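Local coordinates for protein CT_858 (Chlamydia trachomatis, PDB 3DOR) that probably acts as a secreted serine endopeptidase of chlamydia, working as a homodimer in its mature form, at residues B[6-18]-B[499-512]. Numbering follows the deposited sequence.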
loop_
_atom_site.group_PDB
_atom_site.type_symbol
_atom_site.label_atom_id
_atom_site.label_comp_id
_atom_site.label_asym_id
_atom_site.label_seq_id
_atom_site.Cartn_x
_atom_site.Cartn_y
_atom_site.Cartn_z
ATOM N N ASN B 6 -11.768 9.420 20.166
ATOM C CA ASN B 6 -11.068 8.906 19.001
ATOM C C ASN B 6 -9.556 8.942 19.213
ATOM O O ASN B 6 -8.843 8.019 18.819
ATOM C CB ASN B 6 -11.452 9.713 17.758
ATOM C CG ASN B 6 -12.718 9.195 17.100
ATOM O OD1 ASN B 6 -12.722 8.121 16.501
ATOM N ND2 ASN B 6 -13.799 9.953 17.212
ATOM N N ALA B 7 -9.077 10.005 19.848
ATOM C CA ALA B 7 -7.655 10.154 20.118
ATOM C C ALA B 7 -7.201 9.029 21.032
ATOM O O ALA B 7 -6.156 8.423 20.812
ATOM C CB ALA B 7 -7.379 11.506 20.766
ATOM N N LEU B 8 -7.992 8.752 22.062
ATOM C CA LEU B 8 -7.662 7.688 22.999
ATOM C C LEU B 8 -7.685 6.345 22.282
ATOM O O LEU B 8 -6.833 5.482 22.519
ATOM C CB LEU B 8 -8.667 7.671 24.156
ATOM C CG LEU B 8 -8.520 8.730 25.255
ATOM C CD1 LEU B 8 -9.818 8.826 26.062
ATOM C CD2 LEU B 8 -7.353 8.362 26.165
ATOM N N GLN B 9 -8.672 6.172 21.406
ATOM C CA GLN B 9 -8.810 4.928 20.657
ATOM C C GLN B 9 -7.577 4.701 19.783
ATOM O O GLN B 9 -6.956 3.640 19.818
ATOM C CB GLN B 9 -10.050 4.986 19.764
ATOM C CG GLN B 9 -10.897 3.730 19.790
ATOM C CD GLN B 9 -10.097 2.475 19.510
ATOM O OE1 GLN B 9 -9.496 2.332 18.444
ATOM N NE2 GLN B 9 -10.085 1.555 20.470
ATOM N N ASP B 10 -7.218 5.709 18.998
ATOM C CA ASP B 10 -6.073 5.580 18.114
ATOM C C ASP B 10 -4.761 5.449 18.882
ATOM O O ASP B 10 -3.846 4.746 18.444
ATOM C CB ASP B 10 -6.046 6.754 17.128
ATOM C CG ASP B 10 -7.265 6.764 16.216
ATOM O OD1 ASP B 10 -7.654 5.675 15.739
ATOM O OD2 ASP B 10 -7.836 7.847 15.969
ATOM N N LEU B 11 -4.680 6.101 20.038
ATOM C CA LEU B 11 -3.483 6.016 20.867
ATOM C C LEU B 11 -3.353 4.558 21.286
ATOM O O LEU B 11 -2.279 3.961 21.197
ATOM C CB LEU B 11 -3.628 6.887 22.122
ATOM C CG LEU B 11 -2.376 7.354 22.877
ATOM C CD1 LEU B 11 -2.791 7.846 24.252
ATOM C CD2 LEU B 11 -1.361 6.244 23.021
ATOM N N SER B 12 -4.464 3.982 21.735
ATOM C CA SER B 12 -4.453 2.596 22.181
ATOM C C SER B 12 -4.027 1.677 21.048
ATOM O O SER B 12 -3.375 0.660 21.276
ATOM C CB SER B 12 -5.835 2.175 22.697
ATOM O OG SER B 12 -6.755 2.009 21.631
ATOM N N PHE B 13 -4.406 2.023 19.822
ATOM C CA PHE B 13 -4.009 1.199 18.690
ATOM C C PHE B 13 -2.496 1.302 18.490
ATOM O O PHE B 13 -1.815 0.289 18.307
ATOM C CB PHE B 13 -4.728 1.635 17.412
ATOM C CG PHE B 13 -4.379 0.792 16.215
ATOM C CD1 PHE B 13 -4.621 -0.581 16.222
ATOM C CD2 PHE B 13 -3.796 1.365 15.089
ATOM C CE1 PHE B 13 -4.289 -1.376 15.124
ATOM C CE2 PHE B 13 -3.458 0.584 13.980
ATOM C CZ PHE B 13 -3.705 -0.791 13.996
ATOM N N LEU B 14 -1.969 2.523 18.531
ATOM C CA LEU B 14 -0.532 2.721 18.364
ATOM C C LEU B 14 0.228 1.971 19.442
ATOM O O LEU B 14 1.205 1.287 19.161
ATOM C CB LEU B 14 -0.174 4.199 18.439
ATOM C CG LEU B 14 -0.728 5.110 17.353
ATOM C CD1 LEU B 14 -0.178 6.510 17.595
ATOM C CD2 LEU B 14 -0.337 4.598 15.962
ATOM N N GLU B 15 -0.226 2.105 20.683
ATOM C CA GLU B 15 0.414 1.423 21.798
ATOM C C GLU B 15 0.473 -0.076 21.532
ATOM O O GLU B 15 1.465 -0.734 21.849
ATOM C CB GLU B 15 -0.355 1.677 23.099
ATOM C CG GLU B 15 0.250 0.961 24.302
ATOM C CD GLU B 15 -0.609 1.062 25.555
ATOM O OE1 GLU B 15 -0.249 0.431 26.573
ATOM O OE2 GLU B 15 -1.639 1.771 25.521
ATOM N N HIS B 16 -0.590 -0.626 20.954
ATOM C CA HIS B 16 -0.600 -2.055 20.681
ATOM C C HIS B 16 0.400 -2.407 19.582
ATOM O O HIS B 16 1.009 -3.472 19.611
ATOM C CB HIS B 16 -2.010 -2.526 20.300
ATOM C CG HIS B 16 -2.077 -3.980 19.963
ATOM N ND1 HIS B 16 -2.226 -4.436 18.670
ATOM C CD2 HIS B 16 -1.923 -5.081 20.738
ATOM C CE1 HIS B 16 -2.155 -5.755 18.661
ATOM N NE2 HIS B 16 -1.972 -6.172 19.903
ATOM N N LEU B 17 0.580 -1.515 18.617
ATOM C CA LEU B 17 1.542 -1.771 17.545
ATOM C C LEU B 17 2.949 -1.835 18.150
ATOM O O LEU B 17 3.792 -2.621 17.719
ATOM C CB LEU B 17 1.486 -0.661 16.484
ATOM C CG LEU B 17 0.173 -0.474 15.715
ATOM C CD1 LEU B 17 0.344 0.603 14.648
ATOM C CD2 LEU B 17 -0.241 -1.786 15.079
ATOM N N LEU B 18 3.183 -1.013 19.170
ATOM C CA LEU B 18 4.481 -0.972 19.837
ATOM C C LEU B 18 4.853 -2.255 20.574
ATOM O O LEU B 18 6.024 -2.471 20.893
ATOM C CB LEU B 18 4.533 0.213 20.803
ATOM C CG LEU B 18 4.376 1.566 20.109
ATOM C CD1 LEU B 18 4.535 2.680 21.124
ATOM C CD2 LEU B 18 5.413 1.698 19.001
ATOM N N VAL B 499 2.404 2.040 8.504
ATOM C CA VAL B 499 1.081 1.557 8.831
ATOM C C VAL B 499 0.066 2.647 8.539
ATOM O O VAL B 499 0.293 3.810 8.851
ATOM C CB VAL B 499 0.990 1.156 10.322
ATOM C CG1 VAL B 499 -0.408 0.656 10.643
ATOM C CG2 VAL B 499 2.023 0.071 10.625
ATOM N N GLN B 500 -1.041 2.264 7.911
ATOM C CA GLN B 500 -2.115 3.190 7.598
ATOM C C GLN B 500 -3.394 2.534 8.093
ATOM O O GLN B 500 -3.478 1.313 8.173
ATOM C CB GLN B 500 -2.215 3.426 6.085
ATOM C CG GLN B 500 -0.900 3.812 5.396
ATOM C CD GLN B 500 -0.352 2.705 4.489
ATOM O OE1 GLN B 500 0.392 2.972 3.543
ATOM N NE2 GLN B 500 -0.714 1.462 4.779
ATOM N N PHE B 501 -4.386 3.337 8.441
ATOM C CA PHE B 501 -5.653 2.794 8.911
ATOM C C PHE B 501 -6.633 3.947 9.026
ATOM O O PHE B 501 -6.248 5.042 9.401
ATOM C CB PHE B 501 -5.467 2.090 10.265
ATOM C CG PHE B 501 -5.036 3.004 11.379
ATOM C CD1 PHE B 501 -5.975 3.562 12.243
ATOM C CD2 PHE B 501 -3.695 3.326 11.553
ATOM C CE1 PHE B 501 -5.585 4.425 13.261
ATOM C CE2 PHE B 501 -3.295 4.190 12.568
ATOM C CZ PHE B 501 -4.241 4.740 13.422
ATOM N N PRO B 502 -7.910 3.721 8.678
ATOM C CA PRO B 502 -8.900 4.797 8.765
ATOM C C PRO B 502 -9.132 5.232 10.207
ATOM O O PRO B 502 -9.181 4.401 11.117
ATOM C CB PRO B 502 -10.138 4.183 8.113
ATOM C CG PRO B 502 -9.984 2.724 8.394
ATOM C CD PRO B 502 -8.513 2.485 8.152
ATOM N N ASN B 503 -9.260 6.537 10.414
ATOM C CA ASN B 503 -9.443 7.069 11.760
ATOM C C ASN B 503 -9.960 8.493 11.671
ATOM O O ASN B 503 -9.877 9.120 10.618
ATOM C CB ASN B 503 -8.100 7.061 12.492
ATOM C CG ASN B 503 -7.075 7.954 11.816
ATOM O OD1 ASN B 503 -6.830 9.082 12.251
ATOM N ND2 ASN B 503 -6.490 7.462 10.725
ATOM N N ARG B 504 -10.483 8.996 12.786
ATOM C CA ARG B 504 -11.032 10.348 12.854
ATOM C C ARG B 504 -10.038 11.324 13.483
ATOM O O ARG B 504 -10.378 12.475 13.755
ATOM C CB ARG B 504 -12.323 10.351 13.684
ATOM C CG ARG B 504 -13.482 9.544 13.115
ATOM C CD ARG B 504 -14.261 10.342 12.091
ATOM N NE ARG B 504 -15.416 9.611 11.562
ATOM C CZ ARG B 504 -16.431 9.164 12.297
ATOM N NH1 ARG B 504 -16.448 9.364 13.609
ATOM N NH2 ARG B 504 -17.437 8.520 11.719
ATOM N N THR B 505 -8.815 10.861 13.726
ATOM C CA THR B 505 -7.793 11.717 14.320
ATOM C C THR B 505 -6.904 12.335 13.246
ATOM O O THR B 505 -5.981 13.092 13.549
ATOM C CB THR B 505 -6.900 10.932 15.313
ATOM O OG1 THR B 505 -7.725 10.213 16.236
ATOM C CG2 THR B 505 -6.010 11.888 16.098
ATOM N N GLY B 506 -7.176 12.008 11.986
ATOM C CA GLY B 506 -6.382 12.562 10.907
ATOM C C GLY B 506 -4.998 11.967 10.730
ATOM O O GLY B 506 -4.123 12.587 10.120
ATOM N N ILE B 507 -4.788 10.771 11.262
ATOM C CA ILE B 507 -3.498 10.104 11.141
ATOM C C ILE B 507 -3.345 9.552 9.726
ATOM O O ILE B 507 -4.213 8.832 9.241
ATOM C CB ILE B 507 -3.386 8.956 12.142
ATOM C CG1 ILE B 507 -3.565 9.497 13.563
ATOM C CG2 ILE B 507 -2.044 8.268 11.988
ATOM C CD1 ILE B 507 -3.474 8.434 14.634
ATOM N N LYS B 508 -2.247 9.893 9.062
ATOM C CA LYS B 508 -2.021 9.435 7.693
ATOM C C LYS B 508 -1.162 8.181 7.674
ATOM O O LYS B 508 -1.491 7.194 7.014
ATOM C CB LYS B 508 -1.357 10.544 6.873
ATOM C CG LYS B 508 -1.193 10.222 5.389
ATOM C CD LYS B 508 -0.622 11.417 4.622
ATOM C CE LYS B 508 -0.573 11.139 3.124
ATOM N NZ LYS B 508 -0.050 12.284 2.327
ATOM N N THR B 509 -0.060 8.225 8.408
ATOM C CA THR B 509 0.845 7.091 8.480
ATOM C C THR B 509 1.631 7.130 9.778
ATOM O O THR B 509 1.894 8.195 10.334
ATOM C CB THR B 509 1.916 7.110 7.348
ATOM O OG1 THR B 509 1.290 7.240 6.068
ATOM C CG2 THR B 509 2.723 5.827 7.371
ATOM N N CYS B 510 1.990 5.955 10.266
ATOM C CA CYS B 510 2.830 5.865 11.433
ATOM C C CYS B 510 3.914 4.913 10.979
ATOM O O CYS B 510 3.633 3.755 10.682
ATOM C CB CYS B 510 2.104 5.270 12.632
ATOM S SG CYS B 510 3.237 5.062 14.019
ATOM N N SER B 511 5.141 5.406 10.873
ATOM C CA SER B 511 6.238 4.548 10.462
ATOM C C SER B 511 6.845 3.997 11.741
ATOM O O SER B 511 6.939 4.708 12.745
ATOM C CB SER B 511 7.277 5.339 9.661
ATOM O OG SER B 511 7.760 6.443 10.403
ATOM N N LEU B 512 7.223 2.722 11.708
ATOM C CA LEU B 512 7.811 2.048 12.858
ATOM C C LEU B 512 9.024 1.243 12.406
ATOM O O LEU B 512 9.293 1.132 11.210
ATOM C CB LEU B 512 6.772 1.128 13.512
ATOM C CG LEU B 512 5.581 1.863 14.145
ATOM C CD1 LEU B 512 4.506 0.865 14.558
ATOM C CD2 LEU B 512 6.061 2.682 15.351
HETATM O O HOH W 1 -10.480 7.291 14.920
#
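D10 of helix 6-18 meets the turn at 503-505 through its carboxylate. T505 OG1 donates to D10 OD2; the modelled separation of 2.4 Å is very short, so its exact length is doubtful. A water also donates to D10 OD2, at 2.9 Å. The same water donates to N6 OD1 and accepts from R504 N, so it joins helix and turn. D10 OD1 lies in the ring plane of F501, 3.5 Å from CE1 at its edge. The CB and CG of R504 lie against the amide of N6, whose ND2 bonds to L2 O.

F13 CD2 sits over the centre of one face of the F501 ring. The pair is edge-to-face, with centroids 4.8 Å apart and planes at 63°. CG of F13 anti to the backbone N (chi1 -179°) turns the ring toward the loop and onto F501. The F13 ring also stacks on F13 of the second subunit.

Further along, the contact is apolar. L14 CD2 touches C510 SG. L17 CD1 meets V499 CG1 tip to tip. L17 CB packs on L512 CD1, and L18 CD2 lies 3.8 Å from L512 CD2.

N503 shapes the turn from behind. Its ND2 donates to F501 O and, at 3.0 Å, to I507 O, both within its amide plane. I507 N donates to a lone pair of N503 OD1, with a weak second bond from T505 N. ND2 also lies over the F501 face away from F13.

Strands 496-499 and 507-518 pair antiparallel, and the helix runs nearly parallel to 507-512, at 20°. The contact thus joins the N-terminal helix to these strands within the S41 peptidase region, at the dimer interface. The hydroxyl and water would help offset a charge on D10, but the nearby acceptor N6 O would oppose it, so its ionisation is not settled.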